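Local coordinates for UBP3-associated protein BRE5 (PDB 2QIY) that acts with UBP3 in de-ubiquitination, leading to the mono-ubiquitination of sec23, and is represented here by its NTF2-like domain, at residues I104-T109 and Q124-L129; V82-L87 and M112-T117. One frame throughout, in Å; residues are numbered along the deposited sequence.

In the fold
From the N terminus, the chain runs through helix 11-28 and the first strands before reaching V82-L87, which opens strand 85-97. That strand turns back into 103-114, and interaction 2 closes this hairpin at the ends far from its turn, with 24 residues between its segments. Interaction 1 closes the next hairpin, of 103-114 with 120-130, over a shorter loop of 14 residues. I104-T109 lies between V82-L87 and M112-T117 while Q124-L129 lies beyond M112-T117, so the segments alternate and the two loops cross. Both contacts share strand 103-114, so together they align three neighbouring strands of the NTF2 sheet, their centres about 21 Å apart.

Interaction 1. Residues I104-T109 and Q124-L129; sequences ILIMAT and QTFILL
Six backbone hydrogen bonds join I104, I106 and A108 to L128, F126 and Q124, each pair bonded in both directions, as in a regular antiparallel beta hairpin of the NTF2 fold. The N-H...O angles lie between 158° and 173°, and the segment axes come within 4.7 Å. Between these pairs, the CA-H groups of L105, M107, T125 and I127 approach carbonyl oxygens; the T125 CA to I106 O distance is 3.2 Å.

One face carries I104, I106, A108, Q124, F126 and L128, and the contacts among its isoleucine, leucine and phenylalanine side chains are apolar. I106 CD1 meets L128 CD1 at 3.7 Å, a diagonal contact to the next pair on the same face. The F126 ring has I106 O at its edge, near the ring plane, and packs edge-to-face with F18 and Y22 of helix 11-28, which covers this side of the sheet.

The other face carries L105, M107, T125 and I127. It packs on the second subunit, where M107 and T125 each touch the other's counterpart. L105 CD2 touches two methyls, 3.4 Å from I127 CD1 and 3.5 Å from T125 CG2, both tighter than usual carbon contacts. T125 OG1, anti to its carbonyl carbon (chi1 -69°), is buried with no hydrogen-bonding partner in the model; it lies alongside M107 CG, 3.4 Å away, the two side chains pointing the same way.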
ATOM      1  N   ILE A 104       1.594 -14.175   4.954  1.00 19.21           N
ATOM      2  CA  ILE A 104       0.449 -13.375   4.534  1.00 19.89           C
ATOM      3  C   ILE A 104       0.875 -11.935   4.273  1.00 20.23           C
ATOM      4  O   ILE A 104       1.487 -11.305   5.122  1.00 20.38           O
ATOM      5  CB  ILE A 104      -0.686 -13.384   5.592  1.00 20.22           C
ATOM      6  CG1 ILE A 104      -1.038 -14.816   6.008  1.00 21.78           C
ATOM      7  CG2 ILE A 104      -1.934 -12.642   5.043  1.00 20.97           C
ATOM      8  CD1 ILE A 104      -1.860 -14.896   7.274  1.00 23.58           C
ATOM      9  N   LEU A 105       0.545 -11.444   3.082  1.00 20.84           N
ATOM     10  CA  LEU A 105       0.713 -10.038   2.681  1.00 21.60           C
ATOM     11  C   LEU A 105      -0.586  -9.316   2.952  1.00 21.50           C
ATOM     12  O   LEU A 105      -1.634  -9.739   2.459  1.00 21.49           O
ATOM     13  CB  LEU A 105       0.966  -9.984   1.165  1.00 21.86           C
ATOM     14  CG  LEU A 105       1.699  -8.839   0.430  1.00 26.48           C
ATOM     15  CD1 LEU A 105       1.257  -8.600  -1.034  1.00 23.68           C
ATOM     16  CD2 LEU A 105       2.008  -7.547   1.214  1.00 22.91           C
ATOM     17  N   ILE A 106      -0.529  -8.232   3.737  1.00 21.22           N
ATOM     18  CA  ILE A 106      -1.706  -7.448   4.057  1.00 22.04           C
ATOM     19  C   ILE A 106      -1.498  -5.989   3.628  1.00 22.43           C
ATOM     20  O   ILE A 106      -0.458  -5.403   3.900  1.00 22.63           O
ATOM     21  CB  ILE A 106      -2.034  -7.490   5.587  1.00 21.80           C
ATOM     22  CG1 ILE A 106      -2.189  -8.930   6.069  1.00 22.24           C
ATOM     23  CG2 ILE A 106      -3.287  -6.666   5.893  1.00 22.53           C
ATOM     24  CD1 ILE A 106      -2.356  -9.065   7.619  1.00 24.04           C
ATOM     25  N   MET A 107      -2.484  -5.397   2.969  1.00 22.80           N
ATOM     26  CA  MET A 107      -2.428  -3.939   2.770  1.00 24.47           C
ATOM     27  C   MET A 107      -3.656  -3.299   3.373  1.00 23.01           C
ATOM     28  O   MET A 107      -4.778  -3.772   3.138  1.00 22.38           O
ATOM     29  CB  MET A 107      -2.446  -3.570   1.298  1.00 24.50           C
ATOM     30  CG  MET A 107      -1.270  -3.924   0.500  1.00 29.77           C
ATOM     31  SD  MET A 107      -1.714  -3.392  -1.173  1.00 34.45           S
ATOM     32  CE  MET A 107      -1.550  -1.644  -1.001  1.00 26.96           C
ATOM     33  N   ALA A 108      -3.457  -2.218   4.128  1.00 22.79           N
ATOM     34  CA  ALA A 108      -4.563  -1.500   4.745  1.00 23.31           C
ATOM     35  C   ALA A 108      -4.527  -0.058   4.265  1.00 22.46           C
ATOM     36  O   ALA A 108      -3.447   0.482   3.993  1.00 23.62           O
ATOM     37  CB  ALA A 108      -4.415  -1.548   6.234  1.00 23.68           C
ATOM     38  N   THR A 109      -5.680   0.584   4.129  1.00 21.78           N
ATOM     39  CA  THR A 109      -5.629   2.027   3.845  1.00 21.15           C
ATOM     40  C   THR A 109      -6.652   2.677   4.723  1.00 21.84           C
ATOM     41  O   THR A 109      -7.629   2.034   5.145  1.00 21.39           O
ATOM     42  CB  THR A 109      -5.958   2.426   2.367  1.00 21.33           C
ATOM     43  OG1 THR A 109      -7.379   2.353   2.130  1.00 20.86           O
ATOM     44  CG2 THR A 109      -5.225   1.548   1.358  1.00 20.88           C
ATOM     45  N   GLN A 124      -0.785   1.167   4.513  1.00 22.05           N
ATOM     46  CA  GLN A 124       0.205   0.478   5.338  1.00 22.52           C
ATOM     47  C   GLN A 124       0.217  -0.984   4.918  1.00 22.76           C
ATOM     48  O   GLN A 124      -0.846  -1.599   4.794  1.00 22.90           O
ATOM     49  CB  GLN A 124      -0.098   0.611   6.846  1.00 22.94           C
ATOM     50  CG  GLN A 124       1.016   0.014   7.762  1.00 23.17           C
ATOM     51  CD  GLN A 124       0.962   0.496   9.219  1.00 23.84           C
ATOM     52  OE1 GLN A 124       1.846   0.165  10.034  1.00 27.25           O
ATOM     53  NE2 GLN A 124      -0.050   1.275   9.551  1.00 23.56           N
ATOM     54  N   THR A 125       1.416  -1.539   4.724  1.00 21.95           N
ATOM     55  CA  THR A 125       1.534  -2.914   4.264  1.00 22.54           C
ATOM     56  C   THR A 125       2.323  -3.720   5.268  1.00 21.56           C
ATOM     57  O   THR A 125       3.307  -3.226   5.812  1.00 21.29           O
ATOM     58  CB  THR A 125       2.234  -2.943   2.893  1.00 23.30           C
ATOM     59  OG1 THR A 125       1.330  -2.367   1.943  1.00 26.50           O
ATOM     60  CG2 THR A 125       2.530  -4.334   2.474  1.00 24.81           C
ATOM     61  N   PHE A 126       1.883  -4.950   5.502  1.00 19.95           N
ATOM     62  CA  PHE A 126       2.550  -5.887   6.420  1.00 20.47           C
ATOM     63  C   PHE A 126       2.817  -7.217   5.750  1.00 20.90           C
ATOM     64  O   PHE A 126       2.062  -7.643   4.856  1.00 20.45           O
ATOM     65  CB  PHE A 126       1.610  -6.219   7.569  1.00 20.90           C
ATOM     66  CG  PHE A 126       1.123  -5.023   8.329  1.00 20.80           C
ATOM     67  CD1 PHE A 126      -0.029  -4.341   7.907  1.00 22.72           C
ATOM     68  CD2 PHE A 126       1.788  -4.598   9.493  1.00 21.32           C
ATOM     69  CE1 PHE A 126      -0.494  -3.241   8.628  1.00 23.79           C
ATOM     70  CE2 PHE A 126       1.297  -3.511  10.228  1.00 21.84           C
ATOM     71  CZ  PHE A 126       0.163  -2.839   9.780  1.00 21.87           C
ATOM     72  N   ILE A 127       3.868  -7.897   6.205  1.00 20.05           N
ATOM     73  CA  ILE A 127       4.051  -9.318   5.891  1.00 20.76           C
ATOM     74  C   ILE A 127       4.124 -10.078   7.214  1.00 20.77           C
ATOM     75  O   ILE A 127       4.892  -9.697   8.108  1.00 20.59           O
ATOM     76  CB  ILE A 127       5.316  -9.610   5.045  1.00 20.49           C
ATOM     77  CG1 ILE A 127       5.192  -8.933   3.687  1.00 23.16           C
ATOM     78  CG2 ILE A 127       5.482 -11.141   4.840  1.00 21.92           C
ATOM     79  CD1 ILE A 127       4.174  -9.551   2.840  1.00 32.28           C
ATOM     80  N   LEU A 128       3.285 -11.098   7.330  1.00 20.49           N
ATOM     81  CA  LEU A 128       3.211 -11.972   8.503  1.00 20.59           C
ATOM     82  C   LEU A 128       3.810 -13.327   8.155  1.00 21.32           C
ATOM     83  O   LEU A 128       3.421 -13.965   7.167  1.00 21.14           O
ATOM     84  CB  LEU A 128       1.758 -12.170   8.953  1.00 21.06           C
ATOM     85  CG  LEU A 128       0.920 -10.909   9.179  1.00 23.09           C
ATOM     86  CD1 LEU A 128      -0.383 -11.321   9.834  1.00 24.27           C
ATOM     87  CD2 LEU A 128       1.672  -9.905  10.046  1.00 25.25           C
ATOM     88  N   LEU A 129       4.736 -13.772   8.996  1.00 21.85           N
ATOM     89  CA  LEU A 129       5.416 -15.046   8.806  1.00 23.03           C
ATOM     90  C   LEU A 129       4.985 -16.026   9.917  1.00 24.23           C
ATOM     91  O   LEU A 129       5.093 -15.707  11.096  1.00 23.32           O
ATOM     92  CB  LEU A 129       6.926 -14.811   8.881  1.00 22.85           C
ATOM     93  CG  LEU A 129       7.825 -16.053   8.799  1.00 23.97           C
ATOM     94  CD1 LEU A 129       7.897 -16.560   7.388  1.00 25.83           C
ATOM     95  CD2 LEU A 129       9.210 -15.689   9.294  1.00 24.05           C
TER

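Interaction 2. Residues V82-L87 and M112-T117; sequences VRSLKL and MFWTGT
Backbone hydrogen bonds between K86 and F113 run in both directions, K86 N to F113 O at 2.8 Å and F113 N to K86 O at 2.9 Å, in the antiparallel hairpin of strands 85-97 and 103-114 in the NTF2 fold. Where the strands give way to loops, T115 N donates to S84 O with a bent N-H...O angle of 141°. A type I turn leads from V82 into L85, and a type II turn carries the chain from W114 to T117; W114 N donates almost straight to T117 OG1 across the latter.

The aromatic contacts divide between the two faces. F113 turns its ring to K86 because CG sits between the backbone N and the carbonyl carbon (chi1 64°). K86 CB then makes a CH-pi contact over the ring face, 3.7 Å from the centroid and 16° off the normal, while K86 CD meets F113 CE1. An alanine in place of F113 would remove this ring and is likely to leave the K86 methylenes without their aromatic support and the lysine chain freer to turn. The amine beyond them has a salt bridge to an acidic side chain of another protein's chain.

Apolar packing fills the face of L85, L87, M112 and W114. L85 CB approaches W114 NE1 at 3.6 Å, the N-H of that nitrogen being hydrogen-bonded to Y48 OH. L85 CD1 and M112 SD are 3.8 Å apart, and M112 CG lies above the indole toward its rim.

S84 OG, which is hydrogen-bonded to K81 O, lies at the indole edge, near its plane. A water donates both to this hydroxyl and to T115 O, the latter 3.1 Å from the water oxygen.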
ATOM      1  N   VAL A  82       2.758   7.654  20.260  1.00 22.28           N
ATOM      2  CA  VAL A  82       2.235   6.411  19.719  1.00 22.11           C
ATOM      3  C   VAL A  82       0.903   6.078  20.427  1.00 22.20           C
ATOM      4  O   VAL A  82      -0.070   5.663  19.784  1.00 22.41           O
ATOM      5  CB  VAL A  82       3.294   5.254  19.843  1.00 22.43           C
ATOM      6  CG1 VAL A  82       2.645   3.908  19.566  1.00 23.10           C
ATOM      7  CG2 VAL A  82       4.497   5.508  18.892  1.00 22.31           C
ATOM      8  N   ARG A  83       0.835   6.329  21.737  1.00 21.97           N
ATOM      9  CA  ARG A  83      -0.372   6.045  22.512  1.00 21.77           C
ATOM     10  C   ARG A  83      -1.575   6.857  22.024  1.00 21.67           C
ATOM     11  O   ARG A  83      -2.732   6.538  22.331  1.00 23.06           O
ATOM     12  CB  ARG A  83      -0.121   6.362  23.990  1.00 21.21           C
ATOM     13  CG  ARG A  83       0.639   5.265  24.723  1.00 22.24           C
ATOM     14  CD  ARG A  83       0.828   5.615  26.209  1.00 22.01           C
ATOM     15  NE  ARG A  83       1.541   4.541  26.916  1.00 24.00           N
ATOM     16  CZ  ARG A  83       0.938   3.613  27.649  1.00 27.38           C
ATOM     17  NH1 ARG A  83      -0.378   3.656  27.807  1.00 27.65           N
ATOM     18  NH2 ARG A  83       1.649   2.662  28.261  1.00 28.14           N
ATOM     19  N   SER A  84      -1.297   7.935  21.307  1.00 21.16           N
ATOM     20  CA  SER A  84      -2.356   8.865  20.912  1.00 22.04           C
ATOM     21  C   SER A  84      -2.805   8.629  19.465  1.00 21.99           C
ATOM     22  O   SER A  84      -3.631   9.376  18.951  1.00 22.58           O
ATOM     23  CB  SER A  84      -1.912  10.313  21.134  1.00 22.15           C
ATOM     24  OG  SER A  84      -0.959  10.737  20.164  1.00 24.36           O
ATOM     25  N   LEU A  85      -2.290   7.562  18.840  1.00 21.76           N
ATOM     26  CA  LEU A  85      -2.606   7.268  17.438  1.00 20.69           C
ATOM     27  C   LEU A  85      -4.033   6.754  17.317  1.00 21.19           C
ATOM     28  O   LEU A  85      -4.477   5.931  18.119  1.00 20.71           O
ATOM     29  CB  LEU A  85      -1.604   6.265  16.866  1.00 21.21           C
ATOM     30  CG  LEU A  85      -1.750   5.850  15.393  1.00 22.20           C
ATOM     31  CD1 LEU A  85      -0.408   5.452  14.777  1.00 23.73           C
ATOM     32  CD2 LEU A  85      -2.783   4.707  15.255  1.00 23.10           C
ATOM     33  N   LYS A  86      -4.734   7.254  16.302  1.00 19.88           N
ATOM     34  CA  LYS A  86      -6.134   6.937  16.063  1.00 20.76           C
ATOM     35  C   LYS A  86      -6.301   6.749  14.551  1.00 20.33           C
ATOM     36  O   LYS A  86      -5.530   7.274  13.749  1.00 20.45           O
ATOM     37  CB  LYS A  86      -6.986   8.111  16.549  1.00 20.18           C
ATOM     38  CG  LYS A  86      -6.912   8.314  18.080  1.00 20.85           C
ATOM     39  CD  LYS A  86      -7.527   9.629  18.519  1.00 22.29           C
ATOM     40  CE  LYS A  86      -7.382   9.792  20.013  1.00 28.05           C
ATOM     41  NZ  LYS A  86      -8.528   9.156  20.696  1.00 31.48           N
ATOM     42  N   LEU A  87      -7.298   5.981  14.141  1.00 19.88           N
ATOM     43  CA  LEU A  87      -7.518   5.860  12.696  1.00 19.30           C
ATOM     44  C   LEU A  87      -8.903   5.422  12.338  1.00 20.20           C
ATOM     45  O   LEU A  87      -9.608   4.819  13.156  1.00 19.51           O
ATOM     46  CB  LEU A  87      -6.501   4.926  12.007  1.00 20.10           C
ATOM     47  CG  LEU A  87      -6.583   3.426  12.319  1.00 21.56           C
ATOM     48  CD1 LEU A  87      -5.970   2.644  11.145  1.00 22.11           C
ATOM     49  CD2 LEU A  87      -5.860   3.130  13.641  1.00 22.20           C
ATOM     50  N   MET A 112      -5.441   8.451   9.233  1.00 20.03           N
ATOM     51  CA  MET A 112      -4.792   8.337  10.528  1.00 20.16           C
ATOM     52  C   MET A 112      -4.672   9.718  11.153  1.00 19.87           C
ATOM     53  O   MET A 112      -4.476  10.712  10.457  1.00 20.00           O
ATOM     54  CB  MET A 112      -3.391   7.705  10.318  1.00 20.43           C
ATOM     55  CG  MET A 112      -2.632   7.462  11.583  1.00 20.98           C
ATOM     56  SD  MET A 112      -1.150   6.515  11.183  1.00 22.78           S
ATOM     57  CE  MET A 112      -1.868   4.919  10.835  1.00 21.22           C
ATOM     58  N   PHE A 113      -4.805   9.795  12.467  1.00 19.65           N
ATOM     59  CA  PHE A 113      -4.541  11.057  13.155  1.00 19.84           C
ATOM     60  C   PHE A 113      -4.067  10.737  14.567  1.00 21.03           C
ATOM     61  O   PHE A 113      -3.960   9.559  14.949  1.00 22.06           O
ATOM     62  CB  PHE A 113      -5.746  12.003  13.139  1.00 19.80           C
ATOM     63  CG  PHE A 113      -6.969  11.489  13.885  1.00 20.81           C
ATOM     64  CD1 PHE A 113      -7.344  12.087  15.093  1.00 20.62           C
ATOM     65  CD2 PHE A 113      -7.755  10.472  13.354  1.00 21.73           C
ATOM     66  CE1 PHE A 113      -8.461  11.644  15.780  1.00 22.65           C
ATOM     67  CE2 PHE A 113      -8.923  10.022  14.048  1.00 22.52           C
ATOM     68  CZ  PHE A 113      -9.250  10.612  15.250  1.00 22.13           C
ATOM     69  N   TRP A 114      -3.695  11.780  15.291  1.00 20.89           N
ATOM     70  CA  TRP A 114      -3.323  11.629  16.693  1.00 20.99           C
ATOM     71  C   TRP A 114      -4.200  12.606  17.448  1.00 21.69           C
ATOM     72  O   TRP A 114      -4.762  13.553  16.863  1.00 21.50           O
ATOM     73  CB  TRP A 114      -1.825  11.919  16.873  1.00 21.49           C
ATOM     74  CG  TRP A 114      -0.937  10.874  16.189  1.00 21.28           C
ATOM     75  CD1 TRP A 114      -0.265   9.832  16.800  1.00 21.77           C
ATOM     76  CD2 TRP A 114      -0.653  10.771  14.799  1.00 20.65           C
ATOM     77  NE1 TRP A 114       0.405   9.089  15.862  1.00 21.23           N
ATOM     78  CE2 TRP A 114       0.188   9.640  14.623  1.00 20.68           C
ATOM     79  CE3 TRP A 114      -1.018  11.531  13.668  1.00 21.83           C
ATOM     80  CZ2 TRP A 114       0.678   9.255  13.362  1.00 22.09           C
ATOM     81  CZ3 TRP A 114      -0.541  11.124  12.399  1.00 21.23           C
ATOM     82  CH2 TRP A 114       0.284   9.998  12.269  1.00 21.36           C
ATOM     83  N   THR A 115      -4.361  12.401  18.748  1.00 22.13           N
ATOM     84  CA  THR A 115      -5.184  13.318  19.534  1.00 22.81           C
ATOM     85  C   THR A 115      -4.921  14.771  19.158  1.00 22.70           C
ATOM     86  O   THR A 115      -3.773  15.247  19.212  1.00 23.25           O
ATOM     87  CB  THR A 115      -4.931  13.105  21.028  1.00 22.89           C
ATOM     88  OG1 THR A 115      -5.126  11.713  21.318  1.00 23.84           O
ATOM     89  CG2 THR A 115      -5.877  13.985  21.852  1.00 23.52           C
ATOM     90  N   GLY A 116      -5.994  15.437  18.718  1.00 23.20           N
ATOM     91  CA  GLY A 116      -5.969  16.845  18.382  1.00 23.99           C
ATOM     92  C   GLY A 116      -5.378  17.248  17.034  1.00 23.69           C
ATOM     93  O   GLY A 116      -5.346  18.452  16.735  1.00 23.93           O
ATOM     94  N   THR A 117      -4.913  16.283  16.234  1.00 22.01           N
ATOM     95  CA  THR A 117      -4.311  16.624  14.938  1.00 21.86           C
ATOM     96  C   THR A 117      -5.309  16.456  13.801  1.00 21.16           C
ATOM     97  O   THR A 117      -6.329  15.781  13.972  1.00 20.59           O
ATOM     98  CB  THR A 117      -3.067  15.770  14.579  1.00 21.22           C
ATOM     99  OG1 THR A 117      -3.466  14.495  14.062  1.00 20.16           O
ATOM    100  CG2 THR A 117      -2.135  15.609  15.775  1.00 22.15           C
TER
HETATM  101  O   HOH W   1      -1.030  13.883  19.857  1.00 46.37           O